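Local coordinates for protein amine oxidase (Emericella nidulans, PDB 3PGB) that probably oxidises primary amines by means of a bound copper ion and a topaquinone cofactor, working as a two-subunit enzyme, at residues S50-T55 with E757-V762; L91-N96 with K434-H439; G381-L386 with P656-P661; D420-A425 with F448-D453; Y644-T649 with V690-G695. One frame throughout, in Å; residues are numbered along the deposited sequence.

Overall arrangement
Interactions 3 and 5 form the inner pair, their centres about 12 Å apart. They touch directly where Ser658 CB lies 3.5 Å from Trp691 CZ3. Interaction 3 adjoins the predicted active site: the Glu384 side chain is about 4 Å from that of Asp403, the predicted proton acceptor. Interaction 5 borders a calcium ion, about 5 Å from the Thr649 side chain. Interactions 1 and 4 lie on the same side of the chain's centre, with centres about 17 Å apart, and both meet the second subunit. Interactions 2 and 4 draw on strand 437-451 but stay about 17 Å apart at their nearest atoms.

Interaction 1: residues S50-T55 with E757-V762; sequences SPCQIT and ETCSVV
Cys52 and Cys759 meet sulfur to sulfur, SG to SG at 2.0 Å, in a disulfide that joins residues 50-55 near the start of the modelled chain to the strand beginning at Cys759. The two half-cystines reach the bond differently. In Cys52, SG stands beside its own backbone N and anti to the carbonyl carbon, whereas in Cys759 it is wedged between N and the carbonyl carbon (chi1 64°). The torsion about the S-S bond is 88°, the near-perpendicular value of a relaxed, right-handed disulfide. Val761 comes alongside the bridge, its CG1 methyl 3.4 Å from Cys52 SG, and Ile54 CD1 reaches loosely toward the same methyl.

Backbone bonds flank the cystine. Ser760 takes part in both: its N donates to Ser50 O over 3.1 Å on a bent path, and its O receives Cys52 N at 2.6 Å on a nearly straight one. Together they make a single beta bridge between Pro51 and Ser760, and with segment directions 62° apart it does not extend into a ladder. Ser50 O and Ser760 O are approached by CA-H groups too, those of Cys759 and Pro51. Farther along the segments, water 1 accepts from Gln53 N (2.9 Å) and lies 2.8 Å from Glu757 OE2, to which it can donate.

Residues 759-762 also pair antiparallel with a strand of the second subunit, where Val761 packs on Val761 of that chain. The arrangement is that of a disulfide-tied N-terminal segment bridged to the edge of an intersubunit beta ribbon.

Interaction 2: residues L91-N96 with K434-H439; sequences LTTTEN and KDEETH
Glu436 OE2 is gripped by the Thr94 hydroxyl and by a water. Thr94 OG1 donates to Glu436 OE2 over 2.8 Å. Water 2 gives Glu436 OE2 a second proton at 2.9 Å, and it also donates to Thr92 O at 2.6 Å. A weak third bond, Thr94 N to Glu436 OE2 at 3.3 Å, is secondary. That N-H points better at the other oxygen, with Thr94 N 2.9 Å from Glu436 OE1. The carboxylate therefore straddles one residue: OE1 takes the backbone N-H and OE2 the hydroxyl, each met on its syn side, by donors 21° and 30° out of the carboxylate plane. A bend at chi2 (93°) turns the acid group of Glu436 to meet Thr94, and the Thr94 hydroxyl stands beside its own N, so both donors face the same carboxylate. The Thr94 methyl CG2 looks the other way, to Asp435 OD1 at 3.6 Å. Phe84 of helix 73-84 packs against Glu436 and Thr93, and Glu436 is buried.

Lys434 and Glu437 are joined by two backbone bonds, one of them weak, round Asp435 and Glu436. The geometry is thus that of a two-residue beta hairpin whose loop residues both have left-handed helical phi/psi, linking strands 426-434 and 437-451 of the enzyme domain and docking its tip on the loop between helix 73-84 and strand 102-110.

Interaction 3: residues G381-L386 with P656-P661; sequences GLQEAL and PTSAHP
Gln383 has the largest share of surface buried here, and it uses both ends of its side-chain amide against residues 656-658. The oxygen OE1 takes the Ser658 N-H at 3.0 Å, in the carbonyl plane and with a C=O...N angle of 151°. At the other end NE2 gives a proton to water 3 at 3.2 Å, which in turn donates to Pro656 O at 2.8 Å; Lys539 NZ bonds that same carbonyl. The chain bends at chi2 (-68°), which turns the amide toward residues 657-658. Gln383 CB itself, directed toward the loop by the backbone, rests 3.2 Å from Ser658 OG, a hydroxyl whose own hydrogen-bond partner is Asn537.

Strand 374-389, which pairs antiparallel with strand 532-542 in the beta sandwich of the copper amine oxidase catalytic domain, is irregular at this point. Gln383 has a psi of -41°, and in consequence both it and the next residue, Glu384, send their CB toward the loop instead of alternating.

Glu384 and Ala659 supply the apolar part, their CB atoms 3.8 Å apart. The Glu384 acid continues past that methyl: OE1 accepts the Ala385 N-H through its anti lone pair, and OE2 bonds Ser404 OG and lies 2.6 Å from water 4, itself within bonding distance of His660 O. Asp403, the predicted proton acceptor, lies close by, its side chain about 4 Å from that of Glu384. The loop braces itself through Thr657 OG1, which donates to Ala659 O at 2.7 Å.

Interaction 4: residues D420-A425 with F448-D453; sequences DCPSYA and FEFDAD
Pro422 lies squarely on the ring of Phe448: CD sits 3.5 Å above the ring centroid and only 5° off its normal, a CH-pi contact in which the two side chains cross at about a right angle. The Phe448 ring is brought there by a chi1 of 60°, which holds CG between its backbone N and carbonyl carbon. Ala425 supports the base of the same residue, CB to CB 3.7 Å, while Cys421 reaches the rim obliquely, CB 3.9 Å from Phe448 CE1. Its sulfur, bonded to Cys446 in a disulfide, is a more distant sulfur-aromatic neighbour, 5.5 Å from the centroid. Two residues further along the strand, Pro422 CG meets the edge of the Phe450 ring at CD1, 4.1 Å away, so the proline is set against two alternate aromatics of one strand.

Farther from this centre the contact turns polar. Tyr424 donates its OH to Glu449 O at 2.6 Å, the acceptor lying in the plane of the tyrosine ring. A type I turn from Pro422 to Ala425, closed by Ala425 N to Pro422 O, presents the proline and the tyrosine to the same strand.

Strand 437-451 is paired antiparallel with 464-479, where Phe448 touches Thr474. Met330 of strand 329-331 packs against both Tyr424 and Phe450, and Pro328 of the second subunit packs on Tyr424, so the tyrosine lies at the subunit interface.

Interaction 5: residues Y644-T649 with V690-G695; sequences YDVQVT and VWLNLG
Val646-Thr649 and Val690-Gly695 run antiparallel, their short axes 4.7 Å apart at closest approach and 162° from one another in direction. Gln647 and Trp691 are the hydrogen-bonded pair: Trp691 N gives to Gln647 O at 2.7 Å and Gln647 N to Trp691 O at 3.1 Å. Val646 with Leu692 and Val648 with Val690 are the non-hydrogen-bonded pairs on either side. One further backbone bond, Asn693 N to Asp645 O, lies just past the ladder. Asp645 and Val646 together oppose Leu589 of the next strand, a classic beta bulge. Strand 686-698 is a central element of the copper amine oxidase beta sandwich, supplying calcium ligands Asp687 and Leu688 near its start and the copper ligand His698 at its end.

On the valine face, Val646 CG2 and Leu692 CD2 touch at 3.6 Å, the two side chains lying alongside and pointing the same way. The other face is polar and aromatic. Trp691 gives its indole N-H to Thr649: NE1 to OG1 measures 2.8 Å, nearly straight at 169°, with the oxygen in the ring plane. Asn693 ND2 donates to Tyr644 O at 2.7 Å, close to the line of that C=O bond, and also to Trp641 O. Gln647 NE2 shares Trp641 O, and gives its other proton to water 6 at 2.8 Å, which also lies in bonding reach of Trp691 O. The Thr649 side chain itself is about 5 Å from a bound calcium ion.

Interaction 1: residues S50-T55 with E757-V762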
# COMPACT_ATOMS: atom_id res chain seq x y z
N SER A 50 5.39 -26.92 29.05
CA SER A 50 6.55 -27.34 28.25
C SER A 50 6.96 -26.28 27.22
O SER A 50 6.10 -25.58 26.69
CB SER A 50 6.25 -28.66 27.53
OG SER A 50 6.12 -29.73 28.45
N PRO A 51 8.27 -26.15 26.94
CA PRO A 51 8.73 -25.20 25.94
C PRO A 51 8.15 -25.42 24.54
O PRO A 51 7.92 -26.57 24.14
CB PRO A 51 10.25 -25.43 25.90
CG PRO A 51 10.58 -25.92 27.26
CD PRO A 51 9.40 -26.73 27.70
N CYS A 52 7.91 -24.33 23.82
CA CYS A 52 7.49 -24.41 22.43
C CYS A 52 8.62 -25.03 21.61
O CYS A 52 9.80 -24.79 21.87
CB CYS A 52 7.15 -23.03 21.86
SG CYS A 52 5.93 -22.08 22.79
N GLN A 53 8.24 -25.83 20.62
CA GLN A 53 9.20 -26.50 19.74
C GLN A 53 9.38 -25.67 18.46
O GLN A 53 8.54 -25.72 17.57
CB GLN A 53 8.71 -27.91 19.40
CG GLN A 53 8.25 -28.74 20.60
CD GLN A 53 7.65 -30.09 20.21
OE1 GLN A 53 7.76 -30.53 19.06
NE2 GLN A 53 7.00 -30.74 21.17
N ILE A 54 10.46 -24.91 18.40
CA ILE A 54 10.75 -24.06 17.24
C ILE A 54 11.50 -24.90 16.21
O ILE A 54 12.72 -24.82 16.08
CB ILE A 54 11.57 -22.81 17.64
CG1 ILE A 54 10.73 -21.89 18.56
CG2 ILE A 54 12.00 -22.03 16.40
CD1 ILE A 54 10.68 -22.33 20.01
N THR A 55 10.75 -25.72 15.49
CA THR A 55 11.32 -26.68 14.57
C THR A 55 11.72 -25.99 13.27
O THR A 55 10.97 -25.16 12.76
CB THR A 55 10.34 -27.82 14.29
OG1 THR A 55 9.01 -27.31 14.25
CG2 THR A 55 10.42 -28.87 15.40
N GLU A 757 -2.46 -25.62 21.57
CA GLU A 757 -1.24 -25.83 22.32
C GLU A 757 -1.03 -24.71 23.33
O GLU A 757 -1.30 -23.55 23.04
CB GLU A 757 -0.06 -25.88 21.35
CG GLU A 757 1.28 -26.31 21.95
CD GLU A 757 2.43 -26.18 20.94
OE1 GLU A 757 2.28 -25.40 19.98
OE2 GLU A 757 3.47 -26.86 21.12
N THR A 758 -0.58 -25.09 24.52
CA THR A 758 -0.04 -24.17 25.49
C THR A 758 1.43 -24.51 25.62
O THR A 758 1.78 -25.65 25.93
CB THR A 758 -0.74 -24.32 26.86
OG1 THR A 758 -2.13 -24.01 26.73
CG2 THR A 758 -0.11 -23.39 27.91
N CYS A 759 2.31 -23.55 25.35
CA CYS A 759 3.75 -23.77 25.44
C CYS A 759 4.45 -22.48 25.85
O CYS A 759 3.83 -21.43 25.90
CB CYS A 759 4.32 -24.30 24.11
SG CYS A 759 4.20 -23.17 22.70
N SER A 760 5.75 -22.58 26.13
CA SER A 760 6.52 -21.44 26.62
C SER A 760 7.75 -21.17 25.77
O SER A 760 8.30 -22.08 25.16
CB SER A 760 6.96 -21.70 28.06
OG SER A 760 7.78 -22.85 28.15
N VAL A 761 8.18 -19.92 25.73
CA VAL A 761 9.40 -19.56 25.02
C VAL A 761 10.26 -18.68 25.90
O VAL A 761 9.74 -17.86 26.65
CB VAL A 761 9.10 -18.80 23.69
CG1 VAL A 761 8.30 -19.67 22.75
CG2 VAL A 761 8.37 -17.50 23.96
N VAL A 762 11.56 -18.88 25.83
CA VAL A 762 12.50 -17.95 26.45
C VAL A 762 12.95 -16.98 25.37
O VAL A 762 13.42 -17.40 24.32
CB VAL A 762 13.69 -18.69 27.07
CG1 VAL A 762 14.75 -17.68 27.54
CG2 VAL A 762 13.22 -19.56 28.23
O HOH W 1 5.51 -25.76 19.61

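Interaction 2: residues L91-N96 with K434-H439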
# COMPACT_ATOMS: atom_id res chain seq x y z
N LEU A 91 44.41 -14.02 -21.17
CA LEU A 91 43.86 -13.42 -19.96
C LEU A 91 44.92 -13.30 -18.86
O LEU A 91 45.80 -14.15 -18.74
CB LEU A 91 42.69 -14.26 -19.44
CG LEU A 91 41.50 -14.43 -20.39
CD1 LEU A 91 40.59 -15.53 -19.90
CD2 LEU A 91 40.73 -13.11 -20.54
N THR A 92 44.81 -12.23 -18.07
CA THR A 92 45.65 -12.02 -16.90
C THR A 92 44.77 -12.03 -15.64
O THR A 92 43.64 -11.56 -15.67
CB THR A 92 46.38 -10.66 -16.97
OG1 THR A 92 47.25 -10.64 -18.10
CG2 THR A 92 47.19 -10.39 -15.70
N THR A 93 45.30 -12.58 -14.54
CA THR A 93 44.58 -12.59 -13.27
C THR A 93 44.48 -11.17 -12.73
O THR A 93 45.33 -10.31 -13.02
CB THR A 93 45.27 -13.48 -12.19
OG1 THR A 93 46.48 -12.85 -11.74
CG2 THR A 93 45.59 -14.87 -12.74
N THR A 94 43.44 -10.92 -11.93
CA THR A 94 43.19 -9.62 -11.33
C THR A 94 44.37 -9.12 -10.49
O THR A 94 44.72 -7.94 -10.55
CB THR A 94 41.93 -9.66 -10.44
OG1 THR A 94 40.83 -10.15 -11.21
CG2 THR A 94 41.61 -8.27 -9.90
N GLU A 95 44.97 -10.02 -9.71
CA GLU A 95 46.11 -9.68 -8.84
C GLU A 95 47.29 -9.15 -9.65
O GLU A 95 47.95 -8.19 -9.24
CB GLU A 95 46.54 -10.92 -8.03
CG GLU A 95 47.34 -10.62 -6.76
CD GLU A 95 47.80 -11.90 -6.05
OE1 GLU A 95 48.64 -12.63 -6.62
OE2 GLU A 95 47.32 -12.17 -4.92
N ASN A 96 47.55 -9.77 -10.80
CA ASN A 96 48.59 -9.33 -11.73
C ASN A 96 48.15 -8.22 -12.67
O ASN A 96 48.99 -7.56 -13.28
CB ASN A 96 49.09 -10.51 -12.56
CG ASN A 96 49.77 -11.58 -11.73
OD1 ASN A 96 50.50 -11.27 -10.79
ND2 ASN A 96 49.55 -12.84 -12.07
N LYS A 434 33.77 -12.72 -8.38
CA LYS A 434 34.56 -11.59 -8.84
C LYS A 434 36.04 -11.80 -8.54
O LYS A 434 36.40 -12.38 -7.52
CB LYS A 434 34.05 -10.26 -8.26
CG LYS A 434 34.68 -9.80 -6.94
CD LYS A 434 34.32 -8.33 -6.67
CE LYS A 434 34.77 -7.84 -5.29
NZ LYS A 434 35.86 -6.82 -5.36
N ASP A 435 36.90 -11.34 -9.44
CA ASP A 435 38.34 -11.35 -9.24
C ASP A 435 38.88 -12.75 -8.95
O ASP A 435 39.63 -12.95 -8.00
CB ASP A 435 38.72 -10.37 -8.12
CG ASP A 435 38.14 -8.98 -8.33
OD1 ASP A 435 38.03 -8.55 -9.49
OD2 ASP A 435 37.79 -8.31 -7.33
N GLU A 436 38.48 -13.71 -9.78
CA GLU A 436 38.85 -15.12 -9.61
C GLU A 436 38.57 -15.64 -8.20
O GLU A 436 39.32 -16.47 -7.66
CB GLU A 436 40.33 -15.35 -9.98
CG GLU A 436 40.69 -14.92 -11.40
CD GLU A 436 41.21 -13.50 -11.47
OE1 GLU A 436 42.16 -13.19 -10.71
OE2 GLU A 436 40.70 -12.70 -12.28
N GLU A 437 37.48 -15.16 -7.61
CA GLU A 437 37.10 -15.50 -6.24
C GLU A 437 35.60 -15.74 -6.17
O GLU A 437 34.83 -15.11 -6.91
CB GLU A 437 37.45 -14.36 -5.29
CG GLU A 437 38.94 -14.00 -5.18
CD GLU A 437 39.18 -12.65 -4.51
OE1 GLU A 437 38.29 -11.76 -4.58
OE2 GLU A 437 40.26 -12.46 -3.92
N THR A 438 35.17 -16.65 -5.30
CA THR A 438 33.76 -16.77 -4.97
C THR A 438 33.55 -16.13 -3.62
O THR A 438 34.15 -16.53 -2.62
CB THR A 438 33.30 -18.21 -4.93
OG1 THR A 438 33.49 -18.79 -6.23
CG2 THR A 438 31.81 -18.31 -4.57
N HIS A 439 32.72 -15.10 -3.62
CA HIS A 439 32.36 -14.38 -2.41
C HIS A 439 31.01 -14.93 -2.00
O HIS A 439 30.08 -14.95 -2.80
CB HIS A 439 32.27 -12.88 -2.71
CG HIS A 439 33.59 -12.25 -3.03
ND1 HIS A 439 34.13 -11.22 -2.29
CD2 HIS A 439 34.48 -12.50 -4.02
CE1 HIS A 439 35.29 -10.86 -2.80
NE2 HIS A 439 35.53 -11.62 -3.85
O HOH W 2 41.12 -12.00 -15.05

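Interaction 3: residues G381-L386 with P656-P661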
# COMPACT_ATOMS: atom_id res chain seq x y z
N GLY A 381 11.37 -11.79 -11.57
CA GLY A 381 12.65 -11.28 -11.09
C GLY A 381 12.99 -9.86 -11.48
O GLY A 381 12.55 -9.37 -12.52
N LEU A 382 13.78 -9.20 -10.64
CA LEU A 382 14.30 -7.87 -10.95
C LEU A 382 15.10 -7.90 -12.25
O LEU A 382 15.85 -8.85 -12.52
CB LEU A 382 15.19 -7.36 -9.80
CG LEU A 382 15.83 -5.98 -9.94
CD1 LEU A 382 14.78 -4.90 -10.23
CD2 LEU A 382 16.63 -5.65 -8.69
N GLN A 383 14.92 -6.87 -13.06
CA GLN A 383 15.59 -6.78 -14.35
C GLN A 383 16.60 -5.64 -14.41
O GLN A 383 17.68 -5.80 -14.97
CB GLN A 383 14.54 -6.60 -15.44
CG GLN A 383 13.69 -7.83 -15.63
CD GLN A 383 14.48 -8.97 -16.18
OE1 GLN A 383 14.92 -8.92 -17.33
NE2 GLN A 383 14.72 -9.99 -15.36
N GLU A 384 16.24 -4.49 -13.82
CA GLU A 384 17.14 -3.36 -13.71
C GLU A 384 16.54 -2.32 -12.76
O GLU A 384 15.32 -2.31 -12.54
CB GLU A 384 17.39 -2.75 -15.10
CG GLU A 384 18.35 -1.57 -15.16
CD GLU A 384 19.75 -1.93 -14.76
OE1 GLU A 384 20.02 -2.06 -13.55
OE2 GLU A 384 20.60 -2.06 -15.67
N ALA A 385 17.38 -1.46 -12.20
CA ALA A 385 16.92 -0.34 -11.37
C ALA A 385 17.47 0.96 -11.94
O ALA A 385 18.67 1.08 -12.18
CB ALA A 385 17.38 -0.51 -9.93
N LEU A 386 16.58 1.93 -12.16
CA LEU A 386 16.98 3.24 -12.64
C LEU A 386 16.92 4.25 -11.51
O LEU A 386 15.98 4.25 -10.72
CB LEU A 386 16.08 3.67 -13.81
CG LEU A 386 16.21 5.10 -14.34
CD1 LEU A 386 17.66 5.45 -14.62
CD2 LEU A 386 15.37 5.28 -15.58
N PRO A 656 15.55 -12.76 -22.95
CA PRO A 656 15.40 -13.19 -21.55
C PRO A 656 15.30 -12.04 -20.56
O PRO A 656 14.60 -12.15 -19.55
CB PRO A 656 16.68 -14.00 -21.31
CG PRO A 656 17.67 -13.41 -22.25
CD PRO A 656 16.90 -13.04 -23.47
N THR A 657 16.00 -10.94 -20.86
CA THR A 657 16.11 -9.79 -19.97
C THR A 657 15.72 -8.50 -20.69
O THR A 657 15.96 -8.37 -21.88
CB THR A 657 17.58 -9.62 -19.47
OG1 THR A 657 18.43 -9.28 -20.57
CG2 THR A 657 18.09 -10.90 -18.83
N SER A 658 15.15 -7.55 -19.96
CA SER A 658 14.82 -6.25 -20.52
C SER A 658 16.03 -5.31 -20.56
O SER A 658 15.95 -4.24 -21.17
CB SER A 658 13.70 -5.58 -19.71
OG SER A 658 14.06 -5.45 -18.35
N ALA A 659 17.12 -5.68 -19.90
CA ALA A 659 18.32 -4.85 -19.86
C ALA A 659 19.61 -5.65 -20.03
O ALA A 659 19.60 -6.87 -20.16
CB ALA A 659 18.36 -4.07 -18.57
N HIS A 660 20.72 -4.91 -20.04
CA HIS A 660 22.06 -5.45 -20.01
C HIS A 660 22.90 -4.51 -19.15
O HIS A 660 22.71 -3.29 -19.21
CB HIS A 660 22.63 -5.50 -21.42
CG HIS A 660 23.94 -6.22 -21.52
ND1 HIS A 660 25.13 -5.65 -21.11
CD2 HIS A 660 24.25 -7.44 -22.00
CE1 HIS A 660 26.11 -6.51 -21.33
NE2 HIS A 660 25.61 -7.60 -21.87
N PRO A 661 23.82 -5.07 -18.33
CA PRO A 661 24.60 -4.25 -17.41
C PRO A 661 25.38 -3.11 -18.06
O PRO A 661 25.55 -2.06 -17.44
CB PRO A 661 25.59 -5.25 -16.79
CG PRO A 661 24.93 -6.54 -16.91
CD PRO A 661 24.14 -6.50 -18.17
O HOH W 3 15.83 -12.47 -17.08
O HOH W 4 21.19 -1.51 -18.15

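Interaction 4: residues D420-A425 with F448-D453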
# COMPACT_ATOMS: atom_id res chain seq x y z
N ASP A 420 16.33 -6.86 9.97
CA ASP A 420 15.99 -6.94 8.56
C ASP A 420 14.86 -7.95 8.32
O ASP A 420 14.03 -7.74 7.44
CB ASP A 420 17.21 -7.34 7.73
CG ASP A 420 18.18 -6.18 7.54
OD1 ASP A 420 17.73 -5.07 7.20
OD2 ASP A 420 19.40 -6.39 7.72
N CYS A 421 14.86 -9.04 9.08
CA CYS A 421 13.77 -10.02 9.08
C CYS A 421 13.50 -10.44 10.53
O CYS A 421 14.32 -10.17 11.40
CB CYS A 421 14.12 -11.25 8.23
SG CYS A 421 15.08 -10.94 6.71
N PRO A 422 12.37 -11.11 10.78
CA PRO A 422 12.15 -11.68 12.11
C PRO A 422 13.25 -12.66 12.53
O PRO A 422 13.91 -13.28 11.69
CB PRO A 422 10.82 -12.41 11.96
CG PRO A 422 10.10 -11.65 10.90
CD PRO A 422 11.17 -11.21 9.94
N SER A 423 13.44 -12.78 13.84
CA SER A 423 14.50 -13.61 14.43
C SER A 423 14.40 -15.10 14.11
O SER A 423 15.41 -15.79 14.02
CB SER A 423 14.49 -13.40 15.96
OG SER A 423 13.16 -13.46 16.47
N TYR A 424 13.17 -15.60 13.94
CA TYR A 424 12.92 -17.02 13.67
C TYR A 424 12.99 -17.39 12.18
O TYR A 424 12.80 -18.55 11.82
CB TYR A 424 11.55 -17.43 14.23
CG TYR A 424 10.41 -16.64 13.64
CD1 TYR A 424 9.78 -17.05 12.47
CD2 TYR A 424 9.96 -15.47 14.25
CE1 TYR A 424 8.74 -16.32 11.93
CE2 TYR A 424 8.91 -14.73 13.71
CZ TYR A 424 8.31 -15.16 12.55
OH TYR A 424 7.28 -14.44 12.02
N ALA A 425 13.23 -16.40 11.32
CA ALA A 425 13.36 -16.64 9.88
C ALA A 425 14.49 -17.63 9.59
O ALA A 425 15.49 -17.65 10.29
CB ALA A 425 13.62 -15.33 9.16
N PHE A 448 10.39 -16.38 5.86
CA PHE A 448 9.61 -16.41 7.08
C PHE A 448 8.12 -16.27 6.86
O PHE A 448 7.66 -15.58 5.95
CB PHE A 448 10.08 -15.32 8.05
CG PHE A 448 9.97 -13.93 7.49
CD1 PHE A 448 10.98 -13.40 6.71
CD2 PHE A 448 8.85 -13.15 7.76
CE1 PHE A 448 10.89 -12.11 6.20
CE2 PHE A 448 8.75 -11.86 7.25
CZ PHE A 448 9.77 -11.35 6.47
N GLU A 449 7.36 -16.92 7.74
CA GLU A 449 5.94 -16.63 7.90
C GLU A 449 5.77 -15.37 8.76
O GLU A 449 6.62 -15.04 9.59
CB GLU A 449 5.22 -17.80 8.56
CG GLU A 449 4.92 -18.94 7.63
CD GLU A 449 3.86 -19.85 8.20
OE1 GLU A 449 3.97 -20.20 9.39
OE2 GLU A 449 2.90 -20.19 7.48
N PHE A 450 4.66 -14.68 8.56
CA PHE A 450 4.36 -13.49 9.34
C PHE A 450 2.86 -13.35 9.49
O PHE A 450 2.14 -13.37 8.51
CB PHE A 450 4.95 -12.24 8.66
CG PHE A 450 5.00 -11.03 9.54
CD1 PHE A 450 6.12 -10.76 10.31
CD2 PHE A 450 3.92 -10.16 9.60
CE1 PHE A 450 6.17 -9.64 11.13
CE2 PHE A 450 3.96 -9.04 10.42
CZ PHE A 450 5.08 -8.77 11.18
N ASP A 451 2.41 -13.25 10.74
CA ASP A 451 0.99 -13.04 11.03
C ASP A 451 0.69 -11.56 10.90
O ASP A 451 1.08 -10.77 11.75
CB ASP A 451 0.66 -13.54 12.44
CG ASP A 451 -0.82 -13.44 12.77
OD1 ASP A 451 -1.20 -13.84 13.89
OD2 ASP A 451 -1.61 -12.97 11.93
N ALA A 452 0.00 -11.18 9.82
CA ALA A 452 -0.29 -9.78 9.53
C ALA A 452 -1.06 -9.14 10.67
O ALA A 452 -1.83 -9.80 11.36
CB ALA A 452 -1.08 -9.67 8.24
N ASP A 453 -0.86 -7.84 10.85
CA ASP A 453 -1.55 -7.11 11.92
C ASP A 453 -3.07 -6.99 11.70
O ASP A 453 -3.78 -6.50 12.58
CB ASP A 453 -0.92 -5.72 12.14
CG ASP A 453 -1.28 -4.71 11.05
OD1 ASP A 453 -1.52 -5.10 9.89
OD2 ASP A 453 -1.28 -3.49 11.36

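Interaction 5: residues Y644-T649 with V690-G695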
# COMPACT_ATOMS: atom_id res chain seq x y z
N TYR A 644 6.95 3.25 -19.38
CA TYR A 644 5.56 2.88 -19.09
C TYR A 644 5.46 2.01 -17.82
O TYR A 644 6.45 1.39 -17.42
CB TYR A 644 4.92 2.15 -20.28
CG TYR A 644 4.89 2.94 -21.57
CD1 TYR A 644 3.73 3.59 -21.99
CD2 TYR A 644 6.03 3.06 -22.37
CE1 TYR A 644 3.70 4.32 -23.17
CE2 TYR A 644 6.02 3.79 -23.54
CZ TYR A 644 4.85 4.42 -23.94
OH TYR A 644 4.83 5.15 -25.10
N ASP A 645 4.27 1.95 -17.22
CA ASP A 645 4.06 1.16 -16.01
C ASP A 645 3.99 -0.33 -16.31
O ASP A 645 4.52 -1.15 -15.58
CB ASP A 645 2.75 1.55 -15.31
CG ASP A 645 2.65 3.03 -14.99
OD1 ASP A 645 1.52 3.55 -14.99
OD2 ASP A 645 3.70 3.66 -14.75
N VAL A 646 3.29 -0.68 -17.39
CA VAL A 646 3.02 -2.07 -17.74
C VAL A 646 3.26 -2.25 -19.22
O VAL A 646 2.76 -1.47 -20.03
CB VAL A 646 1.57 -2.47 -17.36
CG1 VAL A 646 1.18 -3.80 -17.99
CG2 VAL A 646 1.41 -2.52 -15.85
N GLN A 647 4.04 -3.26 -19.57
CA GLN A 647 4.47 -3.48 -20.93
C GLN A 647 4.44 -4.98 -21.21
O GLN A 647 5.00 -5.77 -20.45
CB GLN A 647 5.87 -2.88 -21.14
CG GLN A 647 5.90 -1.36 -20.97
CD GLN A 647 7.29 -0.76 -21.03
OE1 GLN A 647 7.72 -0.29 -22.08
NE2 GLN A 647 8.00 -0.76 -19.91
N VAL A 648 3.77 -5.37 -22.28
CA VAL A 648 3.59 -6.78 -22.59
C VAL A 648 4.20 -7.09 -23.95
O VAL A 648 3.95 -6.39 -24.93
CB VAL A 648 2.11 -7.18 -22.57
CG1 VAL A 648 1.97 -8.67 -22.69
CG2 VAL A 648 1.44 -6.68 -21.28
N THR A 649 5.03 -8.14 -23.98
CA THR A 649 5.66 -8.61 -25.21
C THR A 649 5.51 -10.11 -25.30
O THR A 649 5.28 -10.79 -24.30
CB THR A 649 7.17 -8.31 -25.23
OG1 THR A 649 7.83 -9.06 -24.20
CG2 THR A 649 7.45 -6.82 -25.05
N VAL A 690 4.80 -10.19 -19.06
CA VAL A 690 4.41 -8.89 -18.53
C VAL A 690 5.62 -8.28 -17.83
O VAL A 690 6.17 -8.87 -16.91
CB VAL A 690 3.24 -9.02 -17.56
CG1 VAL A 690 2.80 -7.64 -17.07
CG2 VAL A 690 2.08 -9.74 -18.24
N TRP A 691 6.04 -7.12 -18.31
CA TRP A 691 7.15 -6.37 -17.73
C TRP A 691 6.59 -5.23 -16.88
O TRP A 691 5.91 -4.35 -17.40
CB TRP A 691 8.05 -5.80 -18.85
CG TRP A 691 8.50 -6.81 -19.85
CD1 TRP A 691 7.84 -7.19 -20.99
CD2 TRP A 691 9.71 -7.57 -19.83
NE1 TRP A 691 8.57 -8.14 -21.67
CE2 TRP A 691 9.72 -8.39 -20.97
CE3 TRP A 691 10.79 -7.63 -18.95
CZ2 TRP A 691 10.77 -9.26 -21.26
CZ3 TRP A 691 11.84 -8.50 -19.24
CH2 TRP A 691 11.82 -9.30 -20.38
N LEU A 692 6.86 -5.26 -15.58
CA LEU A 692 6.26 -4.31 -14.63
C LEU A 692 7.30 -3.40 -14.02
O LEU A 692 8.37 -3.85 -13.62
CB LEU A 692 5.58 -5.07 -13.49
CG LEU A 692 4.45 -6.01 -13.87
CD1 LEU A 692 4.06 -6.82 -12.65
CD2 LEU A 692 3.26 -5.23 -14.43
N ASN A 693 6.97 -2.11 -13.93
CA ASN A 693 7.79 -1.16 -13.19
C ASN A 693 7.24 -0.87 -11.80
O ASN A 693 6.07 -0.51 -11.65
CB ASN A 693 7.94 0.16 -13.96
CG ASN A 693 8.96 0.09 -15.08
OD1 ASN A 693 9.98 -0.61 -14.96
ND2 ASN A 693 8.72 0.81 -16.16
N LEU A 694 8.07 -1.08 -10.79
CA LEU A 694 7.85 -0.46 -9.50
C LEU A 694 8.68 0.82 -9.52
O LEU A 694 9.69 0.88 -10.22
CB LEU A 694 8.29 -1.38 -8.36
CG LEU A 694 7.67 -2.78 -8.29
CD1 LEU A 694 7.96 -3.40 -6.94
CD2 LEU A 694 6.18 -2.76 -8.54
N GLY A 695 8.25 1.84 -8.79
CA GLY A 695 8.98 3.10 -8.80
C GLY A 695 8.40 4.20 -7.94
O GLY A 695 7.28 4.09 -7.44
O HOH W 5 3.71 -1.34 -12.68
O HOH W 6 6.93 -1.91 -17.60